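Long-range contacts in cytochrome P450 monooxygenase (Rhodococcus sp. ECU0066, PDB 6KBH), which probably acts as a self-sufficient monooxygenase, carrying a haem-binding P450 region together with an FMN and a [2Fe-2S] cluster in a single chain: residues L93-A99 and W332-A338; P501-W505 and P528-F534; H416-P421 and V439-P445. One frame throughout, in Å; residues are numbered along the deposited sequence.

Interaction 1: residues L93-A99 and W332-A338. With HEM (protoporphyrin IX containing Fe), chain C.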
loop_
_atom_site.group_PDB
_atom_site.type_symbol
_atom_site.label_atom_id
_atom_site.label_comp_id
_atom_site.label_asym_id
_atom_site.label_seq_id
_atom_site.Cartn_x
_atom_site.Cartn_y
_atom_site.Cartn_z
ATOM N N LEU A 93 -12.096 -17.310 -17.868
ATOM C CA LEU A 93 -13.222 -16.847 -18.665
ATOM C C LEU A 93 -12.890 -15.606 -19.477
ATOM O O LEU A 93 -13.401 -15.447 -20.592
ATOM C CB LEU A 93 -14.416 -16.561 -17.751
ATOM C CG LEU A 93 -15.736 -16.159 -18.400
ATOM C CD1 LEU A 93 -16.167 -17.216 -19.399
ATOM C CD2 LEU A 93 -16.782 -15.972 -17.322
ATOM N N PHE A 94 -12.039 -14.730 -18.952
ATOM C CA PHE A 94 -11.669 -13.480 -19.611
ATOM C C PHE A 94 -10.156 -13.484 -19.824
ATOM O O PHE A 94 -9.388 -13.211 -18.896
ATOM C CB PHE A 94 -12.130 -12.284 -18.787
ATOM C CG PHE A 94 -13.579 -12.346 -18.397
ATOM C CD1 PHE A 94 -14.573 -12.194 -19.352
ATOM C CD2 PHE A 94 -13.952 -12.566 -17.080
ATOM C CE1 PHE A 94 -15.910 -12.253 -19.001
ATOM C CE2 PHE A 94 -15.289 -12.625 -16.721
ATOM C CZ PHE A 94 -16.269 -12.468 -17.683
ATOM N N SER A 95 -9.737 -13.793 -21.057
ATOM C CA SER A 95 -8.334 -13.969 -21.406
ATOM C C SER A 95 -7.675 -12.625 -21.714
ATOM O O SER A 95 -8.295 -11.756 -22.331
ATOM C CB SER A 95 -8.200 -14.893 -22.613
ATOM O OG SER A 95 -6.889 -14.840 -23.145
ATOM N N PRO A 96 -6.421 -12.431 -21.298
ATOM C CA PRO A 96 -5.699 -11.208 -21.672
ATOM C C PRO A 96 -5.072 -11.298 -23.055
ATOM O O PRO A 96 -4.162 -10.528 -23.373
ATOM C CB PRO A 96 -4.628 -11.092 -20.580
ATOM C CG PRO A 96 -4.343 -12.512 -20.208
ATOM C CD PRO A 96 -5.655 -13.258 -20.346
ATOM N N SER A 97 -5.537 -12.254 -23.869
ATOM C CA SER A 97 -5.021 -12.422 -25.226
ATOM C C SER A 97 -4.961 -11.101 -25.984
ATOM O O SER A 97 -4.009 -10.850 -26.732
ATOM C CB SER A 97 -5.891 -13.419 -25.997
ATOM O OG SER A 97 -5.910 -14.689 -25.371
ATOM N N ILE A 98 -5.957 -10.241 -25.793
ATOM C CA ILE A 98 -6.103 -9.028 -26.589
ATOM C C ILE A 98 -5.557 -7.798 -25.858
ATOM O O ILE A 98 -5.833 -6.669 -26.265
ATOM C CB ILE A 98 -7.565 -8.812 -27.006
ATOM C CG1 ILE A 98 -8.455 -8.761 -25.761
ATOM C CG2 ILE A 98 -8.015 -9.917 -27.949
ATOM C CD1 ILE A 98 -9.810 -8.147 -25.998
ATOM N N ALA A 99 -4.765 -8.003 -24.800
ATOM C CA ALA A 99 -4.383 -6.903 -23.914
ATOM C C ALA A 99 -3.663 -5.782 -24.660
ATOM O O ALA A 99 -3.880 -4.599 -24.370
ATOM C CB ALA A 99 -3.511 -7.428 -22.774
ATOM N N TRP A 332 -9.117 -1.122 -19.691
ATOM C CA TRP A 332 -8.300 -2.268 -20.053
ATOM C C TRP A 332 -9.182 -3.261 -20.795
ATOM O O TRP A 332 -10.381 -3.034 -20.980
ATOM C CB TRP A 332 -7.636 -2.892 -18.819
ATOM C CG TRP A 332 -6.359 -3.605 -19.134
ATOM C CD1 TRP A 332 -6.084 -4.925 -18.925
ATOM C CD2 TRP A 332 -5.184 -3.040 -19.729
ATOM N NE1 TRP A 332 -4.811 -5.216 -19.345
ATOM C CE2 TRP A 332 -4.237 -4.076 -19.845
ATOM C CE3 TRP A 332 -4.841 -1.759 -20.174
ATOM C CZ2 TRP A 332 -2.967 -3.871 -20.386
ATOM C CZ3 TRP A 332 -3.580 -1.556 -20.713
ATOM C CH2 TRP A 332 -2.659 -2.607 -20.813
ATOM N N ARG A 333 -8.588 -4.370 -21.234
ATOM C CA ARG A 333 -9.250 -5.230 -22.203
ATOM C C ARG A 333 -9.085 -6.698 -21.846
ATOM O O ARG A 333 -8.017 -7.126 -21.400
ATOM C CB ARG A 333 -8.714 -4.969 -23.618
ATOM C CG ARG A 333 -9.003 -3.557 -24.105
ATOM C CD ARG A 333 -8.485 -3.319 -25.503
ATOM N NE ARG A 333 -7.033 -3.327 -25.573
ATOM C CZ ARG A 333 -6.353 -3.382 -26.710
ATOM N NH1 ARG A 333 -7.006 -3.440 -27.866
ATOM N NH2 ARG A 333 -5.029 -3.385 -26.693
ATOM N N ARG A 334 -10.156 -7.460 -22.058
ATOM C CA ARG A 334 -10.159 -8.903 -21.883
ATOM C C ARG A 334 -10.963 -9.534 -23.011
ATOM O O ARG A 334 -11.855 -8.904 -23.584
ATOM C CB ARG A 334 -10.741 -9.312 -20.520
ATOM C CG ARG A 334 -9.808 -9.049 -19.342
ATOM C CD ARG A 334 -8.620 -10.001 -19.356
ATOM N NE ARG A 334 -7.761 -9.832 -18.188
ATOM C CZ ARG A 334 -6.704 -9.024 -18.146
ATOM N NH1 ARG A 334 -6.371 -8.302 -19.205
ATOM N NH2 ARG A 334 -5.981 -8.938 -17.040
ATOM N N LEU A 335 -10.631 -10.780 -23.330
ATOM C CA LEU A 335 -11.292 -11.531 -24.391
ATOM C C LEU A 335 -12.135 -12.628 -23.758
ATOM O O LEU A 335 -11.598 -13.526 -23.101
ATOM C CB LEU A 335 -10.266 -12.125 -25.358
ATOM C CG LEU A 335 -10.767 -13.113 -26.414
ATOM C CD1 LEU A 335 -11.771 -12.452 -27.347
ATOM C CD2 LEU A 335 -9.597 -13.688 -27.199
ATOM N N VAL A 336 -13.454 -12.549 -23.947
ATOM C CA VAL A 336 -14.352 -13.544 -23.374
ATOM C C VAL A 336 -14.135 -14.878 -24.074
ATOM O O VAL A 336 -14.098 -14.950 -25.308
ATOM C CB VAL A 336 -15.812 -13.081 -23.485
ATOM C CG1 VAL A 336 -16.728 -14.046 -22.760
ATOM C CG2 VAL A 336 -15.966 -11.674 -22.929
ATOM N N THR A 337 -13.985 -15.944 -23.287
ATOM C CA THR A 337 -13.655 -17.259 -23.822
ATOM C C THR A 337 -14.846 -18.206 -23.890
ATOM O O THR A 337 -14.741 -19.259 -24.528
ATOM C CB THR A 337 -12.546 -17.911 -22.983
ATOM O OG1 THR A 337 -13.075 -18.297 -21.709
ATOM C CG2 THR A 337 -11.390 -16.943 -22.773
ATOM N N ALA A 338 -15.966 -17.866 -23.258
ATOM C CA ALA A 338 -17.148 -18.712 -23.300
ATOM C C ALA A 338 -18.379 -17.849 -23.070
ATOM O O ALA A 338 -18.295 -16.756 -22.503
ATOM C CB ALA A 338 -17.071 -19.841 -22.262
HETATM C CHA HEM C . 0.473 -5.358 -16.157
HETATM C CHB HEM C . -1.011 -0.651 -15.112
HETATM C CHC HEM C . 3.999 0.780 -14.180
HETATM C CHD HEM C . 5.431 -3.898 -15.220
HETATM C C1A HEM C . -0.150 -4.059 -15.893
HETATM C C2A HEM C . -1.605 -4.106 -16.076
HETATM C C3A HEM C . -2.018 -2.805 -15.783
HETATM C C4A HEM C . -0.761 -2.083 -15.452
HETATM C CMA HEM C . -3.418 -2.276 -15.808
HETATM C CAA HEM C . -2.471 -5.267 -16.458
HETATM C CBA HEM C . -3.261 -5.855 -15.330
HETATM C CGA HEM C . -3.979 -7.147 -15.532
HETATM O O1A HEM C . -4.080 -7.386 -16.764
HETATM O O2A HEM C . -4.286 -7.640 -14.413
HETATM C C1B HEM C . 0.175 0.195 -14.769
HETATM C C2B HEM C . 0.115 1.679 -14.385
HETATM C C3B HEM C . 1.686 2.118 -14.091
HETATM C C4B HEM C . 2.505 0.866 -14.336
HETATM C CMB HEM C . -1.102 2.537 -14.304
HETATM C CAB HEM C . 2.204 3.458 -13.694
HETATM C CBB HEM C . 1.582 4.130 -12.519
HETATM C C1C HEM C . 4.584 -0.563 -14.459
HETATM C C2C HEM C . 6.011 -0.507 -14.284
HETATM C C3C HEM C . 6.434 -1.786 -14.570
HETATM C C4C HEM C . 5.202 -2.494 -14.886
HETATM C CMC HEM C . 6.844 0.665 -13.881
HETATM C CAC HEM C . 7.841 -2.297 -14.523
HETATM C CBC HEM C . 8.577 -2.608 -15.776
HETATM C C1D HEM C . 4.136 -4.516 -15.528
HETATM C C2D HEM C . 4.271 -5.967 -15.883
HETATM C C3D HEM C . 2.716 -6.433 -16.181
HETATM C C4D HEM C . 1.923 -5.179 -15.948
HETATM C CMD HEM C . 5.526 -6.765 -15.947
HETATM C CAD HEM C . 2.239 -7.787 -16.569
HETATM C CBD HEM C . 2.143 -8.780 -15.457
HETATM C CGD HEM C . 1.296 -9.977 -15.690
HETATM O O1D HEM C . 0.536 -9.731 -16.658
HETATM O O2D HEM C . 1.563 -10.881 -14.858
HETATM N NA HEM C . 0.395 -2.826 -15.514
HETATM N NB HEM C . 1.586 -0.314 -14.672
HETATM N NC HEM C . 4.059 -1.780 -14.831
HETATM N ND HEM C . 2.722 -3.926 -15.491
HETATM FE FE HEM C . 2.164 -2.048 -15.221
#
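Arg334 and Phe94 meet CB to CB (3.7 Å) where edge strand 94-95 runs antiparallel along strand 332-336 in the mixed sheet of the P450 fold, beside a haem propionate. From CB outward, Arg334 keeps its CG against Phe94 CB; the chain then turns about CB-CG (chi2 -70°) and carries CD past Phe94 O at 3.3 Å. Pro96 CB covers one face of the guanidinium, closest to NH1. That same NH1 donates back to the carbonyl of Arg333, while NH2 points almost straight (172°) at haem O1A, though the modelled distance is too short to take literally; together the two N-H groups probably hold the guanidinium's rotation. Arg137, His133 and His391 hold the haem as well. Trp332 stands next to it, its indole between Ala99 O over one face and haem CMA over the other.

The strands themselves are joined by Ser95 and Leu335, which exchange both backbone bonds (Ser95 N to Leu335 O 2.8 Å), and by Thr337 N to Leu93 O. Away from the haem, Val336 CG2 lies at the edge of the Phe94 ring at 3.9 Å, and Ile98 crosses Leu335 at about a right angle. Arg333 bends at chi3 to bring Ile98 O over its guanidinium. Its NH1 reaches Glu101 O and Tyr75 OH, and its NH2 bonds Ala99 O (2.9 Å) from above the carbonyl plane.

Interaction 2: residues P501-W505 and P528-F534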
loop_
_atom_site.group_PDB
_atom_site.type_symbol
_atom_site.label_atom_id
_atom_site.label_comp_id
_atom_site.label_asym_id
_atom_site.label_seq_id
_atom_site.Cartn_x
_atom_site.Cartn_y
_atom_site.Cartn_z
ATOM N N PRO A 501 -10.729 17.530 16.835
ATOM C CA PRO A 501 -10.579 16.684 18.026
ATOM C C PRO A 501 -10.192 15.245 17.719
ATOM O O PRO A 501 -10.534 14.682 16.676
ATOM C CB PRO A 501 -11.964 16.756 18.680
ATOM C CG PRO A 501 -12.516 18.070 18.237
ATOM C CD PRO A 501 -12.029 18.220 16.814
ATOM N N LEU A 502 -9.476 14.657 18.671
ATOM C CA LEU A 502 -8.917 13.317 18.665
ATOM C C LEU A 502 -9.986 12.294 19.053
ATOM O O LEU A 502 -10.937 12.624 19.768
ATOM C CB LEU A 502 -7.746 13.230 19.644
ATOM C CG LEU A 502 -6.483 14.092 19.503
ATOM C CD1 LEU A 502 -6.746 15.589 19.581
ATOM C CD2 LEU A 502 -5.534 13.699 20.606
ATOM N N PRO A 503 -9.850 11.049 18.593
ATOM C CA PRO A 503 -10.849 10.026 18.919
ATOM C C PRO A 503 -11.011 9.815 20.418
ATOM O O PRO A 503 -10.122 10.097 21.224
ATOM C CB PRO A 503 -10.292 8.764 18.248
ATOM C CG PRO A 503 -9.478 9.279 17.117
ATOM C CD PRO A 503 -8.873 10.569 17.600
ATOM N N LYS A 504 -12.187 9.314 20.783
ATOM C CA LYS A 504 -12.394 8.793 22.124
ATOM C C LYS A 504 -11.643 7.477 22.268
ATOM O O LYS A 504 -11.563 6.687 21.324
ATOM C CB LYS A 504 -13.885 8.583 22.388
ATOM C CG LYS A 504 -14.716 9.857 22.346
ATOM C CD LYS A 504 -16.080 9.611 21.714
ATOM C CE LYS A 504 -16.855 10.911 21.544
ATOM N NZ LYS A 504 -17.571 11.301 22.790
ATOM N N TRP A 505 -11.078 7.244 23.450
ATOM C CA TRP A 505 -10.354 6.010 23.712
ATOM C C TRP A 505 -10.677 5.523 25.116
ATOM O O TRP A 505 -10.768 6.322 26.052
ATOM C CB TRP A 505 -8.837 6.197 23.551
ATOM C CG TRP A 505 -8.266 7.323 24.359
ATOM C CD1 TRP A 505 -8.133 8.627 23.972
ATOM C CD2 TRP A 505 -7.741 7.244 25.690
ATOM N NE1 TRP A 505 -7.561 9.363 24.982
ATOM C CE2 TRP A 505 -7.311 8.539 26.047
ATOM C CE3 TRP A 505 -7.594 6.206 26.616
ATOM C CZ2 TRP A 505 -6.744 8.821 27.289
ATOM C CZ3 TRP A 505 -7.032 6.488 27.848
ATOM C CH2 TRP A 505 -6.614 7.785 28.174
ATOM N N PRO A 528 -8.650 11.023 29.510
ATOM C CA PRO A 528 -9.515 10.794 28.340
ATOM C C PRO A 528 -10.417 11.973 28.024
ATOM O O PRO A 528 -10.643 12.275 26.847
ATOM C CB PRO A 528 -10.323 9.549 28.739
ATOM C CG PRO A 528 -9.559 8.926 29.873
ATOM C CD PRO A 528 -8.923 10.070 30.597
ATOM N N HIS A 529 -10.935 12.655 29.049
ATOM C CA HIS A 529 -11.831 13.783 28.829
ATOM C C HIS A 529 -11.124 14.955 28.165
ATOM O O HIS A 529 -11.792 15.832 27.607
ATOM C CB HIS A 529 -12.448 14.218 30.155
ATOM C CG HIS A 529 -13.127 13.105 30.890
ATOM N ND1 HIS A 529 -13.464 13.189 32.223
ATOM C CD2 HIS A 529 -13.529 11.880 30.476
ATOM C CE1 HIS A 529 -14.045 12.064 32.599
ATOM N NE2 HIS A 529 -14.096 11.253 31.557
ATOM N N ASP A 530 -9.797 14.991 28.220
ATOM C CA ASP A 530 -9.018 15.941 27.441
ATOM C C ASP A 530 -8.814 15.341 26.058
ATOM O O ASP A 530 -8.034 14.399 25.886
ATOM C CB ASP A 530 -7.683 16.256 28.108
ATOM C CG ASP A 530 -6.957 17.380 27.415
ATOM O OD1 ASP A 530 -7.503 17.878 26.415
ATOM O OD2 ASP A 530 -5.853 17.762 27.854
ATOM N N ARG A 531 -9.517 15.886 25.073
ATOM C CA ARG A 531 -9.490 15.358 23.719
ATOM C C ARG A 531 -8.874 16.354 22.744
ATOM O O ARG A 531 -9.255 16.430 21.574
ATOM C CB ARG A 531 -10.894 14.943 23.295
ATOM C CG ARG A 531 -11.585 14.117 24.372
ATOM C CD ARG A 531 -12.094 12.804 23.822
ATOM N NE ARG A 531 -12.668 12.982 22.494
ATOM C CZ ARG A 531 -13.806 13.627 22.254
ATOM N NH1 ARG A 531 -14.504 14.151 23.254
ATOM N NH2 ARG A 531 -14.248 13.743 21.011
ATOM N N THR A 532 -7.904 17.125 23.229
ATOM C CA THR A 532 -6.925 17.774 22.371
ATOM C C THR A 532 -5.553 17.121 22.465
ATOM O O THR A 532 -4.633 17.549 21.752
ATOM C CB THR A 532 -6.808 19.274 22.687
ATOM O OG1 THR A 532 -5.627 19.791 22.063
ATOM C CG2 THR A 532 -6.706 19.525 24.177
ATOM N N THR A 533 -5.400 16.076 23.296
ATOM C CA THR A 533 -4.095 15.458 23.527
ATOM C C THR A 533 -4.121 13.965 23.834
ATOM O O THR A 533 -5.117 13.395 24.293
ATOM C CB THR A 533 -3.359 16.094 24.701
ATOM O OG1 THR A 533 -4.293 16.468 25.726
ATOM C CG2 THR A 533 -2.487 17.242 24.247
ATOM N N PHE A 534 -2.949 13.371 23.622
ATOM C CA PHE A 534 -2.572 12.061 24.119
ATOM C C PHE A 534 -1.330 12.210 24.992
ATOM O O PHE A 534 -0.485 13.076 24.746
ATOM C CB PHE A 534 -2.283 11.109 22.965
ATOM C CG PHE A 534 -3.504 10.693 22.209
ATOM C CD1 PHE A 534 -4.744 10.662 22.820
ATOM C CD2 PHE A 534 -3.409 10.338 20.876
ATOM C CE1 PHE A 534 -5.866 10.279 22.113
ATOM C CE2 PHE A 534 -4.516 9.951 20.169
ATOM C CZ PHE A 534 -5.749 9.922 20.784
#
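The Phe534 ring carries Leu502 CD2 over one face, Pro503 O near its edge and the indole of Trp505 approaching obliquely, at the rim of the antiparallel flavin-binding sheet of the FR-type reductase region. The methyl stands almost exactly above the ring centre, 3.6 Å from Leu502 CD2 to the Phe534 centroid and only 5° off the normal, a clean CH-pi contact. Trp505 is steeply turned to the phenyl, its five-membered ring 76° from the Phe534 plane, and CD1 comes to 3.4 Å from Phe534 CE1. Its six-membered ring takes Pro528 over one face, CG lying 3.6 Å from Trp505 CH2. Trp505 reaches this place with CG set between its backbone N and carbonyl carbon (chi1 54°).

The third flat group is the guanidinium of Arg531, with Lys504 CG over one face and Leu502 O at the edge. Bends at chi2 and chi3 fold the arginine back across the 501-505 loop. Lys504 NZ and Arg531 NH1 lie 4.2 Å apart, like charges at the protein surface. Leu502 is tied to Arg531 twice, since its N also makes a weak bond to Arg531 O. Met477 of strand 475-486 packs on both Leu502 and Phe534, joining the loop and the edge strand 533-536 to the sheet. The second tie is Arg531 NE to Leu502 O, 3.2 Å, with the oxygen in the guanidinium plane.

Interaction 3: residues H416-P421 and V439-P445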
loop_
_atom_site.group_PDB
_atom_site.type_symbol
_atom_site.label_atom_id
_atom_site.label_comp_id
_atom_site.label_asym_id
_atom_site.label_seq_id
_atom_site.Cartn_x
_atom_site.Cartn_y
_atom_site.Cartn_z
ATOM N N HIS A 416 5.823 26.838 -3.906
ATOM C CA HIS A 416 5.243 28.045 -4.480
ATOM C C HIS A 416 4.974 27.914 -5.979
ATOM O O HIS A 416 4.817 28.928 -6.673
ATOM C CB HIS A 416 6.160 29.238 -4.208
ATOM C CG HIS A 416 7.489 29.141 -4.889
ATOM N ND1 HIS A 416 8.253 27.995 -4.867
ATOM C CD2 HIS A 416 8.191 30.047 -5.608
ATOM C CE1 HIS A 416 9.366 28.197 -5.548
ATOM N NE2 HIS A 416 9.354 29.436 -6.006
ATOM N N MET A 417 4.933 26.685 -6.481
ATOM C CA MET A 417 4.639 26.426 -7.881
ATOM C C MET A 417 3.134 26.342 -8.094
ATOM O O MET A 417 2.415 25.733 -7.298
ATOM C CB MET A 417 5.311 25.124 -8.318
ATOM C CG MET A 417 4.826 24.558 -9.636
ATOM S SD MET A 417 5.150 22.789 -9.773
ATOM C CE MET A 417 6.925 22.784 -10.007
ATOM N N GLU A 418 2.653 26.962 -9.171
ATOM C CA GLU A 418 1.239 26.885 -9.514
ATOM C C GLU A 418 1.086 26.666 -11.010
ATOM O O GLU A 418 2.020 26.856 -11.792
ATOM C CB GLU A 418 0.461 28.139 -9.083
ATOM C CG GLU A 418 0.853 29.416 -9.793
ATOM C CD GLU A 418 0.069 30.621 -9.308
ATOM O OE1 GLU A 418 -0.777 30.460 -8.403
ATOM O OE2 GLU A 418 0.299 31.733 -9.833
ATOM N N LEU A 419 -0.120 26.258 -11.391
ATOM C CA LEU A 419 -0.436 26.037 -12.794
ATOM C C LEU A 419 -0.615 27.364 -13.518
ATOM O O LEU A 419 -1.217 28.303 -12.989
ATOM C CB LEU A 419 -1.712 25.203 -12.924
ATOM C CG LEU A 419 -1.593 23.685 -12.816
ATOM C CD1 LEU A 419 -2.972 23.049 -12.733
ATOM C CD2 LEU A 419 -0.820 23.144 -13.996
ATOM N N VAL A 420 -0.080 27.439 -14.733
ATOM C CA VAL A 420 -0.367 28.553 -15.632
ATOM C C VAL A 420 -1.876 28.591 -15.846
ATOM O O VAL A 420 -2.451 27.618 -16.354
ATOM C CB VAL A 420 0.387 28.411 -16.965
ATOM C CG1 VAL A 420 -0.104 29.444 -17.965
ATOM C CG2 VAL A 420 1.888 28.540 -16.739
ATOM N N PRO A 421 -2.559 29.665 -15.457
ATOM C CA PRO A 421 -4.023 29.690 -15.560
ATOM C C PRO A 421 -4.481 29.723 -17.011
ATOM O O PRO A 421 -3.695 29.901 -17.944
ATOM C CB PRO A 421 -4.415 30.974 -14.819
ATOM C CG PRO A 421 -3.208 31.324 -13.982
ATOM C CD PRO A 421 -2.033 30.864 -14.785
ATOM N N VAL A 439 1.968 19.830 -18.847
ATOM C CA VAL A 439 1.496 20.566 -17.683
ATOM C C VAL A 439 2.455 21.740 -17.497
ATOM O O VAL A 439 3.673 21.549 -17.401
ATOM C CB VAL A 439 1.376 19.672 -16.428
ATOM C CG1 VAL A 439 2.667 19.536 -15.656
ATOM C CG2 VAL A 439 0.265 20.167 -15.520
ATOM N N TRP A 440 1.919 22.954 -17.567
ATOM C CA TRP A 440 2.724 24.168 -17.554
ATOM C C TRP A 440 2.607 24.808 -16.179
ATOM O O TRP A 440 1.499 25.098 -15.716
ATOM C CB TRP A 440 2.278 25.137 -18.649
ATOM C CG TRP A 440 2.569 24.650 -20.043
ATOM C CD1 TRP A 440 1.682 24.092 -20.919
ATOM C CD2 TRP A 440 3.835 24.678 -20.720
ATOM N NE1 TRP A 440 2.316 23.770 -22.095
ATOM C CE2 TRP A 440 3.636 24.120 -22.000
ATOM C CE3 TRP A 440 5.115 25.121 -20.368
ATOM C CZ2 TRP A 440 4.670 23.992 -22.928
ATOM C CZ3 TRP A 440 6.139 24.996 -21.293
ATOM C CH2 TRP A 440 5.910 24.434 -22.556
ATOM N N VAL A 441 3.745 25.023 -15.529
ATOM C CA VAL A 441 3.773 25.473 -14.144
ATOM C C VAL A 441 4.685 26.684 -14.021
ATOM O O VAL A 441 5.765 26.734 -14.621
ATOM C CB VAL A 441 4.225 24.347 -13.191
ATOM C CG1 VAL A 441 3.208 23.220 -13.191
ATOM C CG2 VAL A 441 5.583 23.825 -13.594
ATOM N N ARG A 442 4.233 27.665 -13.250
ATOM C CA ARG A 442 5.016 28.832 -12.884
ATOM C C ARG A 442 5.402 28.748 -11.413
ATOM O O ARG A 442 4.774 28.036 -10.625
ATOM C CB ARG A 442 4.228 30.122 -13.142
ATOM C CG ARG A 442 3.129 30.327 -12.121
ATOM C CD ARG A 442 2.567 31.738 -12.073
ATOM N NE ARG A 442 2.205 32.255 -13.384
ATOM C CZ ARG A 442 0.985 32.679 -13.700
ATOM N NH1 ARG A 442 0.011 32.632 -12.799
ATOM N NH2 ARG A 442 0.737 33.141 -14.916
ATOM N N TRP A 443 6.454 29.479 -11.054
ATOM C CA TRP A 443 6.813 29.691 -9.657
ATOM C C TRP A 443 7.746 30.892 -9.583
ATOM O O TRP A 443 8.257 31.369 -10.599
ATOM C CB TRP A 443 7.460 28.450 -9.028
ATOM C CG TRP A 443 8.855 28.179 -9.490
ATOM C CD1 TRP A 443 10.016 28.592 -8.903
ATOM C CD2 TRP A 443 9.236 27.421 -10.639
ATOM N NE1 TRP A 443 11.097 28.140 -9.621
ATOM C CE2 TRP A 443 10.642 27.415 -10.691
ATOM C CE3 TRP A 443 8.522 26.748 -11.633
ATOM C CZ2 TRP A 443 11.344 26.766 -11.699
ATOM C CZ3 TRP A 443 9.220 26.107 -12.625
ATOM C CH2 TRP A 443 10.616 26.118 -12.655
ATOM N N ASP A 444 7.955 31.377 -8.359
ATOM C CA ASP A 444 8.841 32.509 -8.123
ATOM C C ASP A 444 10.251 31.991 -7.865
ATOM O O ASP A 444 10.499 31.412 -6.796
ATOM C CB ASP A 444 8.350 33.336 -6.941
ATOM C CG ASP A 444 9.060 34.671 -6.823
ATOM O OD1 ASP A 444 10.044 34.900 -7.558
ATOM O OD2 ASP A 444 8.629 35.498 -5.993
ATOM N N PRO A 445 11.200 32.182 -8.786
ATOM C CA PRO A 445 12.523 31.555 -8.607
ATOM C C PRO A 445 13.294 32.075 -7.408
ATOM O O PRO A 445 13.905 31.278 -6.687
ATOM C CB PRO A 445 13.243 31.873 -9.926
ATOM C CG PRO A 445 12.151 32.215 -10.895
ATOM C CD PRO A 445 11.091 32.879 -10.078
#
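A small antiparallel sheet of the P450 region, probably the one usually called beta 3, is built here: edge strand 418-419, just after helix 396-413, pairs with central strand 440-442, whose other neighbour is strand 172-174. Glu418 and Arg442 form the hydrogen-bonded pair, N to O in both directions (2.8 Å for Glu418 N to Arg442 O), and Val420 N adds a bond to Trp440 O.

The same two residues run side by side through their side chains. Both place CG between the backbone N and the carbonyl carbon (chi1 65° in Glu418, 74° in Arg442), bringing their CG atoms together at 3.4 Å. Arg442 NH1 then makes a salt bridge to Glu418 OE2, 3.1 Å; the oxygen lies in the guanidinium plane, but is itself approached from above the carboxylate plane. Pro421 CD packs beside NH1.

Met417 CG meets Val441 CB (3.6 Å), and Leu419 CD2 meets Val439 CG2; Leu299 of helix 284-300 packs on Leu419 and Val441. Next along the chain, Trp443 CB sits over one face of the His416 imidazole, whose NE2 donates to Asp444 O, though the modelled distance is too short to trust.

Apolar side chains thus join the sheet to the helices, while on the solvent-facing Arg442 side the paired charges probably offset each other.

How the interactions relate
From the N terminus, interaction 1 comes first and closes the longest loop: 232 largely helical residues separate 93-99 from 332-338, so the short early strand 94-95 and the later haem-side strand 332-336 are brought together across much of the P450 fold. Interaction 3 follows, joining 416-421 to 439-445 over 17 residues without helix or strand, in a separate sheet away from the annotated sites. Interaction 2 comes last, bringing 501-505 to 528-534 around two strands of the flavin-binding sheet. The three are in series; none nests or crosses. Nearest atoms are about 22 Å apart between interactions 1 and 3, about 28 Å between 2 and 3, and about 38 Å between 1 and 2.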